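Local coordinates for protein sugar isomerase (Sinorhizobium meliloti, PDB 3QC0) that probably acts as a zinc-dependent sugar isomerase, binding a zinc ion within a xylose isomerase-like TIM barrel, at residues 123-128 and 166-171; 87-92 and 133-138; 7-12 and 25-30. One frame throughout, in Å; residues are numbered along the deposited sequence. Where two conformers were deposited one is given.

Overall arrangement
All three contacts belong to one closed barrel of eight parallel strands and its jacket of helices, and all three are made by apolar side chains. Contacts 1 and 2 share helix 114-135. Their centres lie about 14 Å apart, and they touch where Pro170 meets Arg133 and Val128 meets Val89. Contact 1 is partly buried, between neighbouring outer helices; contact 2 is buried, and charged groups of helix 75-94 flank its valine and alanine packing. Contact 3, also buried, stands apart on the opposite side of the chain's centre from contact 1, about 32 Å between centres. Here a strand rather than a second helix meets the helix, and a cysteine sulfur does the touching.

Contact 1 (123-128 and 166-171)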
loop_
_atom_site.group_PDB
_atom_site.type_symbol
_atom_site.label_atom_id
_atom_site.label_comp_id
_atom_site.label_asym_id
_atom_site.label_seq_id
_atom_site.Cartn_x
_atom_site.Cartn_y
_atom_site.Cartn_z
ATOM N N GLU A 123 -11.221 -19.978 1.379
ATOM C CA GLU A 123 -12.297 -20.887 1.706
ATOM C C GLU A 123 -13.664 -20.315 1.331
ATOM O O GLU A 123 -14.544 -21.031 0.847
ATOM C CB GLU A 123 -12.282 -21.202 3.192
ATOM C CG GLU A 123 -11.133 -22.035 3.673
ATOM C CD GLU A 123 -11.074 -22.110 5.234
ATOM O OE1 GLU A 123 -11.908 -21.489 5.953
ATOM O OE2 GLU A 123 -10.174 -22.784 5.730
ATOM N N GLY A 124 -13.821 -19.017 1.502
ATOM C CA GLY A 124 -15.081 -18.357 1.191
ATOM C C GLY A 124 -15.344 -18.358 -0.303
ATOM O O GLY A 124 -16.471 -18.653 -0.773
ATOM N N ILE A 125 -14.320 -18.002 -1.094
ATOM C CA ILE A 125 -14.422 -18.064 -2.572
ATOM C C ILE A 125 -14.733 -19.472 -3.024
ATOM O O ILE A 125 -15.632 -19.675 -3.847
ATOM C CB ILE A 125 -13.219 -17.474 -3.294
ATOM C CG1 ILE A 125 -13.023 -16.005 -2.847
ATOM C CG2 ILE A 125 -13.394 -17.556 -4.798
ATOM C CD1 ILE A 125 -11.667 -15.393 -3.344
ATOM N N ALA A 126 -14.054 -20.445 -2.436
ATOM C CA ALA A 126 -14.310 -21.838 -2.779
ATOM C C ALA A 126 -15.757 -22.248 -2.499
ATOM O O ALA A 126 -16.347 -23.009 -3.278
ATOM C CB ALA A 126 -13.392 -22.741 -2.026
ATOM N N ALA A 127 -16.330 -21.703 -1.427
ATOM C CA ALA A 127 -17.700 -22.013 -1.029
ATOM C C ALA A 127 -18.720 -21.412 -1.999
ATOM O O ALA A 127 -19.791 -22.002 -2.237
ATOM C CB ALA A 127 -17.996 -21.543 0.424
ATOM N N VAL A 128 -18.395 -20.238 -2.542
ATOM C CA VAL A 128 -19.258 -19.516 -3.470
ATOM C C VAL A 128 -19.146 -20.064 -4.906
ATOM O O VAL A 128 -20.111 -20.013 -5.667
ATOM C CB VAL A 128 -18.936 -17.996 -3.451
ATOM C CG1 VAL A 128 -19.760 -17.213 -4.522
ATOM C CG2 VAL A 128 -19.170 -17.415 -2.034
ATOM N N GLU A 166 -5.155 -19.840 -8.984
ATOM C CA GLU A 166 -4.560 -21.152 -9.307
ATOM C C GLU A 166 -5.005 -22.240 -8.355
ATOM O O GLU A 166 -5.173 -23.421 -8.771
ATOM C CB GLU A 166 -3.037 -21.059 -9.305
ATOM C CG GLU A 166 -2.494 -20.297 -10.460
ATOM C CD GLU A 166 -1.023 -20.600 -10.708
ATOM O OE1 GLU A 166 -0.170 -20.270 -9.852
ATOM O OE2 GLU A 166 -0.721 -21.184 -11.767
ATOM N N THR A 167 -5.188 -21.911 -7.087
ATOM C CA THR A 167 -5.583 -22.866 -6.045
ATOM C C THR A 167 -7.028 -23.333 -6.248
ATOM O O THR A 167 -7.368 -24.526 -6.070
ATOM C CB THR A 167 -5.460 -22.255 -4.651
ATOM O OG1 THR A 167 -4.082 -21.938 -4.361
ATOM C CG2 THR A 167 -5.995 -23.205 -3.564
ATOM N N LEU A 168 -7.868 -22.396 -6.672
ATOM C CA LEU A 168 -9.305 -22.655 -6.690
ATOM C C LEU A 168 -9.797 -23.183 -7.986
ATOM O O LEU A 168 -10.875 -23.804 -8.026
ATOM C CB LEU A 168 -10.044 -21.367 -6.382
ATOM C CG LEU A 168 -9.867 -20.924 -4.948
ATOM C CD1 LEU A 168 -10.723 -19.696 -4.797
ATOM C CD2 LEU A 168 -10.219 -22.035 -3.911
ATOM N N GLY A 169 -9.117 -22.843 -9.070
ATOM C CA GLY A 169 -9.427 -23.389 -10.360
ATOM C C GLY A 169 -10.427 -22.606 -11.180
ATOM O O GLY A 169 -10.539 -21.404 -11.082
ATOM N N PRO A 170 -11.193 -23.300 -12.024
ATOM C CA PRO A 170 -11.943 -22.562 -13.051
ATOM C C PRO A 170 -13.099 -21.760 -12.482
ATOM O O PRO A 170 -13.623 -22.131 -11.412
ATOM C CB PRO A 170 -12.532 -23.691 -13.950
ATOM C CG PRO A 170 -12.372 -24.978 -13.136
ATOM C CD PRO A 170 -11.132 -24.748 -12.304
ATOM N N GLY A 171 -13.408 -20.635 -13.127
ATOM C CA GLY A 171 -14.528 -19.773 -12.678
ATOM C C GLY A 171 -14.161 -18.561 -11.855
ATOM O O GLY A 171 -15.034 -17.742 -11.527
#
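Leu168 meets Ile125 and Ala126 across the contact, and apolar packing is the whole of the direct interaction. Its two methyls divide the work. Leu168 CD1 presses on the branched root of Ile125, 3.4 Å from Ile125 CG2, tighter than an ordinary van der Waals contact, and 3.7 Å from Ile125 CB. CD2 rests against the methyl of Ala126, with Leu168 CD2 and Ala126 CB 3.8 Å apart. The leucine thus forks over two consecutive residues of helix 114-135, and its side chain runs at about a right angle to that of Ile125. The torsion of Ile125 decides which branch is used: CG2 lies anti to the backbone N, while CG1 stands beside that N (chi1 -57°) and takes no part in the closest approach. The backbones come nearest at Ala126 and Leu168, whose CA atoms are 6.4 Å apart. Leu168 also packs on Val122 and Leu129, and Ile125 reaches Leu139 and Ile141 of the strand beneath.

The polar groups work to the side of this patch. Glu166, in the conformer given, pairs with Arg193 in a salt bridge, and Thr167 OG1 bonds back to Asp163 O in its own helix.

The backbone supplies the last element. Directly after Leu168 the chain leaves helix 158-168 at Gly169, whose positive phi of 91° marks the break, and by Gly171 it is hydrogen-bonded to Leu139. Neighbouring outer helices meeting where one of them turns into its barrel strand, here 172-177 alongside 139-141, are characteristic of the TIM barrel.

Contact 2 (87-92 and 133-138); sequences RAVDEA and RAAGVP
Val89 and Val137 mark the closest backbone approach, with their CA atoms 6.5 Å apart, where helix 75-94 passes the end of helix 114-135 and the turn after it. That turn is a Schellman motif: Gly136 takes a positive phi of 72°, and two bonds return into the last helical turn, among them Gly136 N to Arg133 O at 3.1 Å. In this TIM barrel it redirects the chain toward strand 139-141, and the residues on either side of the glycine, Ala135 and Val137, both point their CB atoms at the neighbouring helix.

Val89 takes both of them with one methyl. Val89 CG1, swung anti to the backbone N (chi1 164°), lies 3.5 Å from Ala135 CB, a tight carbon pair, and 4.0 Å from Val137 CG2. The two valines run past each other in opposite directions, which also brings Val137 CG2 to 3.7 Å from the carbonyl O of Val89. One turn further along, Ala92 CB receives the other branch, Val137 CG1, at 3.7 Å. Leu100 of strand 100-103 touches both valines, so this small apolar patch also rests on the barrel wall.

Charged groups beside the patch add a polar tie. Asp90 OD1 is hydrogen-bonded to His131 NE2 of helix 114-135, while its other oxygen holds Arg87 within helix 75-94. This salt bridge, Arg87 NH2 to Asp90 OD2 at 2.9 Å, is nearly straight at 170°: the oxygen lies at the edge of the guanidinium, close to its plane, whereas the nitrogen approaches from above the carboxylate plane.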
loop_
_atom_site.group_PDB
_atom_site.type_symbol
_atom_site.label_atom_id
_atom_site.label_comp_id
_atom_site.label_asym_id
_atom_site.label_seq_id
_atom_site.Cartn_x
_atom_site.Cartn_y
_atom_site.Cartn_z
ATOM N N ARG A 87 -26.248 -14.402 -3.054
ATOM C CA ARG A 87 -27.213 -13.407 -3.491
ATOM C C ARG A 87 -26.597 -12.456 -4.532
ATOM O O ARG A 87 -27.205 -12.126 -5.534
ATOM C CB ARG A 87 -27.744 -12.602 -2.301
ATOM C CG ARG A 87 -28.375 -13.376 -1.159
ATOM C CD ARG A 87 -29.756 -13.955 -1.512
ATOM N NE ARG A 87 -29.639 -15.046 -2.484
ATOM C CZ ARG A 87 -29.210 -16.282 -2.205
ATOM N NH1 ARG A 87 -28.859 -16.642 -0.972
ATOM N NH2 ARG A 87 -29.104 -17.165 -3.182
ATOM N N ALA A 88 -25.345 -12.030 -4.295
ATOM C CA ALA A 88 -24.660 -11.183 -5.217
ATOM C C ALA A 88 -24.502 -11.845 -6.586
ATOM O O ALA A 88 -24.639 -11.197 -7.613
ATOM C CB ALA A 88 -23.283 -10.730 -4.649
ATOM N N VAL A 89 -24.205 -13.142 -6.591
ATOM C CA VAL A 89 -24.119 -13.907 -7.824
ATOM C C VAL A 89 -25.465 -13.904 -8.526
ATOM O O VAL A 89 -25.495 -13.695 -9.716
ATOM C CB VAL A 89 -23.677 -15.348 -7.560
ATOM C CG1 VAL A 89 -23.959 -16.272 -8.782
ATOM C CG2 VAL A 89 -22.159 -15.383 -7.194
ATOM N N ASP A 90 -26.546 -14.107 -7.777
ATOM C CA ASP A 90 -27.885 -14.119 -8.384
ATOM C C ASP A 90 -28.198 -12.760 -9.057
ATOM O O ASP A 90 -28.792 -12.692 -10.139
ATOM C CB ASP A 90 -28.948 -14.469 -7.353
ATOM C CG ASP A 90 -28.837 -15.876 -6.825
ATOM O OD1 ASP A 90 -28.034 -16.718 -7.339
ATOM O OD2 ASP A 90 -29.577 -16.160 -5.861
ATOM N N GLU A 91 -27.839 -11.675 -8.380
ATOM C CA GLU A 91 -27.987 -10.329 -8.897
ATOM C C GLU A 91 -27.172 -10.146 -10.180
ATOM O O GLU A 91 -27.682 -9.653 -11.192
ATOM C CB GLU A 91 -27.604 -9.300 -7.831
ATOM C CG GLU A 91 -28.458 -9.340 -6.574
ATOM C CD GLU A 91 -27.842 -8.650 -5.373
ATOM O OE1 GLU A 91 -26.989 -7.769 -5.587
ATOM O OE2 GLU A 91 -28.214 -9.021 -4.215
ATOM N N ALA A 92 -25.903 -10.545 -10.150
ATOM C CA ALA A 92 -25.054 -10.445 -11.309
ATOM C C ALA A 92 -25.625 -11.205 -12.491
ATOM O O ALA A 92 -25.561 -10.733 -13.626
ATOM C CB ALA A 92 -23.583 -10.937 -10.995
ATOM N N ARG A 133 -20.470 -20.744 -10.706
ATOM C CA ARG A 133 -20.304 -21.536 -11.935
ATOM C C ARG A 133 -21.660 -21.983 -12.479
ATOM O O ARG A 133 -21.901 -21.855 -13.675
ATOM C CB ARG A 133 -19.365 -22.699 -11.670
ATOM C CG ARG A 133 -17.892 -22.272 -11.538
ATOM C CD ARG A 133 -16.934 -23.466 -11.239
ATOM N NE ARG A 133 -16.403 -24.111 -12.436
ATOM C CZ ARG A 133 -16.023 -25.388 -12.494
ATOM N NH1 ARG A 133 -16.154 -26.184 -11.442
ATOM N NH2 ARG A 133 -15.535 -25.882 -13.616
ATOM N N ALA A 134 -22.563 -22.406 -11.605
ATOM C CA ALA A 134 -23.920 -22.818 -12.026
ATOM C C ALA A 134 -24.700 -21.652 -12.625
ATOM O O ALA A 134 -25.501 -21.852 -13.552
ATOM C CB ALA A 134 -24.661 -23.433 -10.838
ATOM N N ALA A 135 -24.486 -20.431 -12.113
ATOM C CA ALA A 135 -25.135 -19.225 -12.600
ATOM C C ALA A 135 -24.512 -18.625 -13.841
ATOM O O ALA A 135 -25.089 -17.710 -14.440
ATOM C CB ALA A 135 -25.229 -18.133 -11.444
ATOM N N GLY A 136 -23.327 -19.110 -14.227
ATOM C CA GLY A 136 -22.585 -18.496 -15.321
ATOM C C GLY A 136 -21.964 -17.137 -14.990
ATOM O O GLY A 136 -21.767 -16.323 -15.893
ATOM N N VAL A 137 -21.600 -16.922 -13.726
ATOM C CA VAL A 137 -21.066 -15.626 -13.276
ATOM C C VAL A 137 -19.575 -15.805 -12.884
ATOM O O VAL A 137 -19.268 -16.387 -11.835
ATOM C CB VAL A 137 -21.856 -15.052 -12.101
ATOM C CG1 VAL A 137 -21.209 -13.716 -11.588
ATOM C CG2 VAL A 137 -23.335 -14.821 -12.459
ATOM N N PRO A 138 -18.656 -15.299 -13.727
ATOM C CA PRO A 138 -17.224 -15.313 -13.326
ATOM C C PRO A 138 -17.014 -14.508 -12.063
ATOM O O PRO A 138 -17.630 -13.456 -11.912
ATOM C CB PRO A 138 -16.525 -14.652 -14.510
ATOM C CG PRO A 138 -17.495 -14.965 -15.693
ATOM C CD PRO A 138 -18.835 -14.731 -15.080
#

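Contact 3 (7-12 and 25-30); sequences LSINLA and DICLKH
The first torsions of Cys27 and Ile9 bring a sulfur onto the root of a branched side chain. In Cys27, SG stands anti to the carbonyl carbon and beside the backbone N (chi1 -66°), which carries it from helix 20-29 toward strand 7-10. Ile9 has the same setting of CG1 (chi1 -57°), with CG2 anti to the backbone N. Both branches therefore spread around the sulfur, and it settles over the branch point: Cys27 SG is 3.8 Å from Ile9 CB, 3.9 Å from Ile9 CG1 and 4.2 Å from Ile9 CG2. A looser touch comes from Leu11, whose CD2 ends 4.4 Å from Cys27 SG although its CB does not point that way. Cys27 was modelled in two conformers, so these distances hold for one of them.

The backbones keep farther apart than the side chains, 7.5 Å between the CA atoms of Ile9 and Cys27. Ile9 is held in the sheet by backbone hydrogen bonds to Ala34 and Ala36 of strand 34-36, and its side chain also packs on Val247 of strand 245-247.

At the end of the strand the chain turns through Asn10. Its OD1 accepts from Ala12 N at 2.9 Å, with an N-H...O angle of 158° and the donor in the carbonyl plane, an Asx turn. The same oxygen receives Trp38 NE1, and ND2 bonds to Glu246, so both ends of the amide are gripped and its rotation is fixed. Asn10 also touches Glu248, a zinc ligand, and the side chains of Ile9 and Glu248 are about 8 Å apart. A helix returning to pack against the strand it follows is characteristic of the beta-alpha-beta unit, here 7-10, 20-29 and 34-36, which opens this TIM barrel.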
loop_
_atom_site.group_PDB
_atom_site.type_symbol
_atom_site.label_atom_id
_atom_site.label_comp_id
_atom_site.label_asym_id
_atom_site.label_seq_id
_atom_site.Cartn_x
_atom_site.Cartn_y
_atom_site.Cartn_z
ATOM N N LEU A 7 -15.155 1.795 -23.520
ATOM C CA LEU A 7 -15.286 2.550 -22.279
ATOM C C LEU A 7 -16.515 2.079 -21.485
ATOM O O LEU A 7 -17.625 1.976 -22.019
ATOM C CB LEU A 7 -15.397 4.052 -22.555
ATOM C CG LEU A 7 -15.481 4.996 -21.352
ATOM C CD1 LEU A 7 -14.246 4.795 -20.421
ATOM C CD2 LEU A 7 -15.611 6.451 -21.796
ATOM N N SER A 8 -16.325 1.825 -20.196
ATOM C CA SER A 8 -17.383 1.535 -19.245
ATOM C C SER A 8 -17.295 2.542 -18.112
ATOM O O SER A 8 -16.185 3.002 -17.774
ATOM C CB SER A 8 -17.208 0.095 -18.730
ATOM O OG SER A 8 -18.204 -0.240 -17.797
ATOM N N ILE A 9 -18.416 2.878 -17.494
ATOM C CA ILE A 9 -18.429 3.752 -16.319
ATOM C C ILE A 9 -18.904 2.947 -15.113
ATOM O O ILE A 9 -20.013 2.423 -15.078
ATOM C CB ILE A 9 -19.330 4.995 -16.509
ATOM C CG1 ILE A 9 -18.889 5.809 -17.737
ATOM C CG2 ILE A 9 -19.377 5.847 -15.226
ATOM C CD1 ILE A 9 -17.551 6.515 -17.662
ATOM N N ASN A 10 -18.028 2.809 -14.116
ATOM C CA ASN A 10 -18.435 2.293 -12.827
ATOM C C ASN A 10 -19.253 3.412 -12.194
ATOM O O ASN A 10 -18.797 4.552 -12.120
ATOM C CB ASN A 10 -17.211 1.901 -11.994
ATOM C CG ASN A 10 -17.568 1.337 -10.682
ATOM O OD1 ASN A 10 -18.206 2.017 -9.847
ATOM N ND2 ASN A 10 -17.039 0.123 -10.398
ATOM N N LEU A 11 -20.480 3.111 -11.774
ATOM C CA LEU A 11 -21.398 4.159 -11.367
ATOM C C LEU A 11 -21.027 4.817 -10.057
ATOM O O LEU A 11 -21.579 5.828 -9.687
ATOM C CB LEU A 11 -22.819 3.597 -11.307
ATOM C CG LEU A 11 -23.334 3.030 -12.636
ATOM C CD1 LEU A 11 -24.868 2.719 -12.559
ATOM C CD2 LEU A 11 -23.031 3.917 -13.840
ATOM N N ALA A 12 -20.001 4.306 -9.365
ATOM C CA ALA A 12 -19.466 5.066 -8.238
ATOM C C ALA A 12 -18.970 6.433 -8.693
ATOM O O ALA A 12 -18.980 7.391 -7.930
ATOM C CB ALA A 12 -18.319 4.312 -7.567
ATOM N N ASP A 25 -28.840 6.905 -18.216
ATOM C CA ASP A 25 -29.279 7.923 -19.182
ATOM C C ASP A 25 -28.095 8.796 -19.626
ATOM O O ASP A 25 -27.837 8.937 -20.839
ATOM C CB ASP A 25 -30.381 8.780 -18.542
ATOM C CG ASP A 25 -31.105 9.723 -19.545
ATOM O OD1 ASP A 25 -30.947 9.622 -20.800
ATOM O OD2 ASP A 25 -31.831 10.604 -19.031
ATOM N N ILE A 26 -27.351 9.333 -18.657
ATOM C CA ILE A 26 -26.211 10.208 -19.015
ATOM C C ILE A 26 -25.128 9.432 -19.746
ATOM O O ILE A 26 -24.546 9.931 -20.681
ATOM C CB ILE A 26 -25.583 10.886 -17.849
ATOM C CG1 ILE A 26 -26.558 11.792 -17.160
ATOM C CG2 ILE A 26 -24.350 11.728 -18.312
ATOM C CD1 ILE A 26 -26.008 12.345 -15.917
ATOM N N CYS A 27 -24.844 8.210 -19.303
ATOM C CA CYS A 27 -23.882 7.388 -20.020
ATOM C C CYS A 27 -24.308 7.152 -21.489
ATOM O O CYS A 27 -23.506 7.273 -22.409
ATOM C CB CYS A 27 -23.624 6.074 -19.245
ATOM S SG CYS A 27 -22.768 6.281 -17.583
ATOM N N LEU A 28 -25.589 6.857 -21.725
ATOM C CA LEU A 28 -26.081 6.650 -23.095
ATOM C C LEU A 28 -26.068 7.948 -23.937
ATOM O O LEU A 28 -25.746 7.897 -25.136
ATOM C CB LEU A 28 -27.497 6.067 -23.077
ATOM C CG LEU A 28 -27.627 4.610 -22.626
ATOM C CD1 LEU A 28 -29.127 4.250 -22.452
ATOM C CD2 LEU A 28 -26.932 3.649 -23.598
ATOM N N LYS A 29 -26.364 9.079 -23.286
ATOM C CA LYS A 29 -26.260 10.423 -23.922
ATOM C C LYS A 29 -24.832 10.678 -24.447
ATOM O O LYS A 29 -24.642 11.450 -25.385
ATOM C CB LYS A 29 -26.624 11.562 -22.929
ATOM C CG LYS A 29 -28.139 11.757 -22.545
ATOM C CD LYS A 29 -28.307 12.841 -21.414
ATOM C CE LYS A 29 -29.761 13.283 -21.218
ATOM N NZ LYS A 29 -30.067 14.236 -20.085
ATOM N N HIS A 30 -23.827 10.052 -23.817
ATOM C CA HIS A 30 -22.443 10.193 -24.280
ATOM C C HIS A 30 -21.922 9.020 -25.094
ATOM O O HIS A 30 -20.710 8.899 -25.299
ATOM C CB HIS A 30 -21.509 10.413 -23.090
ATOM C CG HIS A 30 -21.668 11.739 -22.431
ATOM N ND1 HIS A 30 -20.907 12.831 -22.787
ATOM C CD2 HIS A 30 -22.464 12.148 -21.413
ATOM C CE1 HIS A 30 -21.232 13.857 -22.022
ATOM N NE2 HIS A 30 -22.176 13.472 -21.180
#